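Local coordinates for protein putative transporter (Clostridium difficile 630, PDB 3LV9) that is a putative membrane transporter of the UPF0053 family, whose CBS-domain pair, the part in this crystal, probably has a regulatory role, at residues Thr33-Ile38 with Gly128-Val133. Sequence-based numbering, arbitrary orientation.
Sequences TDMVCI and GGTSGV
Met35, a selenomethionine here, reaches across to Val133 and Thr130 with its chain extended beyond CG. Its SE atom carries most of the contact. SE lies 4.0 Å from CB of Val133 and also 4.0 Å from CG2 of Thr130. Between these two side chains the backbone comes close, with SE 4.2 Å from C of Gly132. Further back along the same chain, CB of Met35 is 4.1 Å from CG1 of Val133. That methyl sits between the backbone N and the carbonyl carbon (chi1 67°), where it meets the root of the Met35 side chain. Both Val133 and Thr130 cross the Met35 chain at about a right angle. Thr130 presents its methyl to SE, because chi1 of -73° puts CG2 anti to the backbone N. Its OG1 is hydrogen-bonded to Lys66 O. Ser131 and Gly132 lie together across from Val123 in a classic beta bulge near the start of strand 130-135. The loop 33-38 leaves the sheet of strands 30-31 and 130-135 and runs to the sheet of strands 38-39, 58-62 and 69-74. Met35 packs on both, touching Pro60 and Ile69 of the latter, so the contact lies where the two sheets of the CBS pair meet. The chemistry is apolar: with selenium replacing the natural sulfur, Met35 is held by van der Waals packing and burial.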
ATOM      1  N   THR A  33      19.830  -1.146   6.812  1.00 26.86           N
ATOM      2  CA  THR A  33      20.468  -1.883   5.708  1.00 27.93           C
ATOM      3  C   THR A  33      19.474  -2.417   4.694  1.00 28.75           C
ATOM      4  O   THR A  33      19.807  -2.494   3.493  1.00 28.05           O
ATOM      5  CB  THR A  33      21.493  -3.009   6.187  1.00 28.35           C
ATOM      6  OG1 THR A  33      22.263  -3.434   5.064  1.00 30.83           O
ATOM      7  CG2 THR A  33      20.838  -4.211   6.767  1.00 26.55           C
ATOM      8  N   ASP A  34      18.247  -2.727   5.156  1.00 29.34           N
ATOM      9  CA  ASP A  34      17.202  -3.314   4.281  1.00 30.27           C
ATOM     10  C   ASP A  34      16.234  -2.276   3.739  1.00 30.79           C
ATOM     11  O   ASP A  34      15.430  -2.539   2.849  1.00 30.67           O
ATOM     12  CB  ASP A  34      16.433  -4.368   5.037  1.00 30.56           C
ATOM     13  CG  ASP A  34      17.310  -5.572   5.407  1.00 33.90           C
ATOM     14  OD1 ASP A  34      18.124  -5.975   4.557  1.00 39.95           O
ATOM     15  OD2 ASP A  34      17.203  -6.114   6.531  1.00 38.19           O
HETATM   16  N   MSE A  35      16.329  -1.074   4.265  1.00 31.47           N
HETATM   17  CA  MSE A  35      15.481   0.017   3.836  1.00 32.46           C
HETATM   18  C   MSE A  35      15.849   0.432   2.410  1.00 31.72           C
HETATM   19  O   MSE A  35      17.028   0.561   2.072  1.00 31.74           O
HETATM   20  CB  MSE A  35      15.645   1.166   4.832  1.00 33.25           C
HETATM   21  CG  MSE A  35      15.487   2.533   4.286  1.00 38.99           C
HETATM   22 SE   MSE A  35      15.711   3.853   5.707  0.80 49.51          SE
HETATM   23  CE  MSE A  35      16.017   5.428   4.624  1.00 49.77           C
ATOM     24  N   VAL A  36      14.860   0.628   1.572  1.00 31.49           N
ATOM     25  CA  VAL A  36      15.133   1.167   0.264  1.00 32.47           C
ATOM     26  C   VAL A  36      14.844   2.650   0.132  1.00 32.22           C
ATOM     27  O   VAL A  36      13.727   3.079   0.281  1.00 32.61           O
ATOM     28  CB  VAL A  36      14.367   0.410  -0.795  1.00 33.49           C
ATOM     29  CG1 VAL A  36      14.417   1.166  -2.081  1.00 34.16           C
ATOM     30  CG2 VAL A  36      14.984  -0.995  -0.981  1.00 33.97           C
ATOM     31  N   CYS A  37      15.881   3.412  -0.184  1.00 32.76           N
ATOM     32  CA  CYS A  37      15.818   4.841  -0.414  1.00 33.35           C
ATOM     33  C   CYS A  37      15.957   5.099  -1.891  1.00 32.44           C
ATOM     34  O   CYS A  37      16.809   4.516  -2.547  1.00 33.42           O
ATOM     35  CB  CYS A  37      16.992   5.563   0.294  1.00 33.67           C
ATOM     36  SG  CYS A  37      16.454   7.174   0.939  1.00 42.61           S
ATOM     37  N   ILE A  38      15.153   6.012  -2.412  1.00 30.86           N
ATOM     38  CA  ILE A  38      15.393   6.558  -3.695  1.00 29.91           C
ATOM     39  C   ILE A  38      16.347   7.721  -3.503  1.00 29.69           C
ATOM     40  O   ILE A  38      16.004   8.669  -2.805  1.00 30.66           O
ATOM     41  CB  ILE A  38      14.104   7.099  -4.283  1.00 29.89           C
ATOM     42  CG1 ILE A  38      13.122   5.954  -4.565  1.00 30.37           C
ATOM     43  CG2 ILE A  38      14.405   7.824  -5.594  1.00 30.42           C
ATOM     44  CD1 ILE A  38      11.896   6.383  -5.296  1.00 32.37           C
ATOM     45  N   GLY A 128      21.976  10.478  16.050  1.00 34.86           N
ATOM     46  CA  GLY A 128      21.351  11.325  15.036  1.00 34.10           C
ATOM     47  C   GLY A 128      21.519  10.764  13.625  1.00 32.97           C
ATOM     48  O   GLY A 128      21.629  11.501  12.648  1.00 33.62           O
ATOM     49  N   GLY A 129      21.567   9.449  13.512  1.00 31.49           N
ATOM     50  CA  GLY A 129      21.673   8.802  12.212  1.00 29.99           C
ATOM     51  C   GLY A 129      20.401   8.043  11.963  1.00 28.15           C
ATOM     52  O   GLY A 129      19.626   7.810  12.872  1.00 26.38           O
ATOM     53  N   THR A 130      20.202   7.625  10.726  1.00 27.78           N
ATOM     54  CA  THR A 130      19.026   6.858  10.381  1.00 27.39           C
ATOM     55  C   THR A 130      19.245   5.424  10.835  1.00 28.93           C
ATOM     56  O   THR A 130      20.176   4.775  10.346  1.00 29.54           O
ATOM     57  CB  THR A 130      18.794   6.845   8.878  1.00 27.09           C
ATOM     58  OG1 THR A 130      18.311   8.137   8.480  1.00 25.55           O
ATOM     59  CG2 THR A 130      17.775   5.746   8.500  1.00 23.56           C
ATOM     60  N   SER A 131      18.414   4.924  11.751  1.00 28.99           N
ATOM     61  CA  SER A 131      18.544   3.515  12.111  1.00 29.99           C
ATOM     62  C   SER A 131      17.511   2.673  11.398  1.00 29.29           C
ATOM     63  O   SER A 131      17.675   1.456  11.298  1.00 29.91           O
ATOM     64  CB  SER A 131      18.493   3.309  13.616  1.00 30.38           C
ATOM     65  OG  SER A 131      17.183   3.162  14.036  1.00 32.38           O
ATOM     66  N   GLY A 132      16.466   3.298  10.856  1.00 28.41           N
ATOM     67  CA  GLY A 132      15.560   2.529  10.011  1.00 27.08           C
ATOM     68  C   GLY A 132      14.300   3.282   9.661  1.00 25.98           C
ATOM     69  O   GLY A 132      14.259   4.478   9.728  1.00 25.08           O
ATOM     70  N   VAL A 133      13.292   2.545   9.238  1.00 24.94           N
ATOM     71  CA  VAL A 133      12.051   3.148   8.787  1.00 24.95           C
ATOM     72  C   VAL A 133      10.903   2.249   9.233  1.00 24.85           C
ATOM     73  O   VAL A 133      11.073   1.022   9.364  1.00 25.23           O
ATOM     74  CB  VAL A 133      12.034   3.350   7.245  1.00 24.84           C
ATOM     75  CG1 VAL A 133      12.015   2.005   6.520  1.00 24.57           C
ATOM     76  CG2 VAL A 133      10.827   4.220   6.806  1.00 22.72           C
TER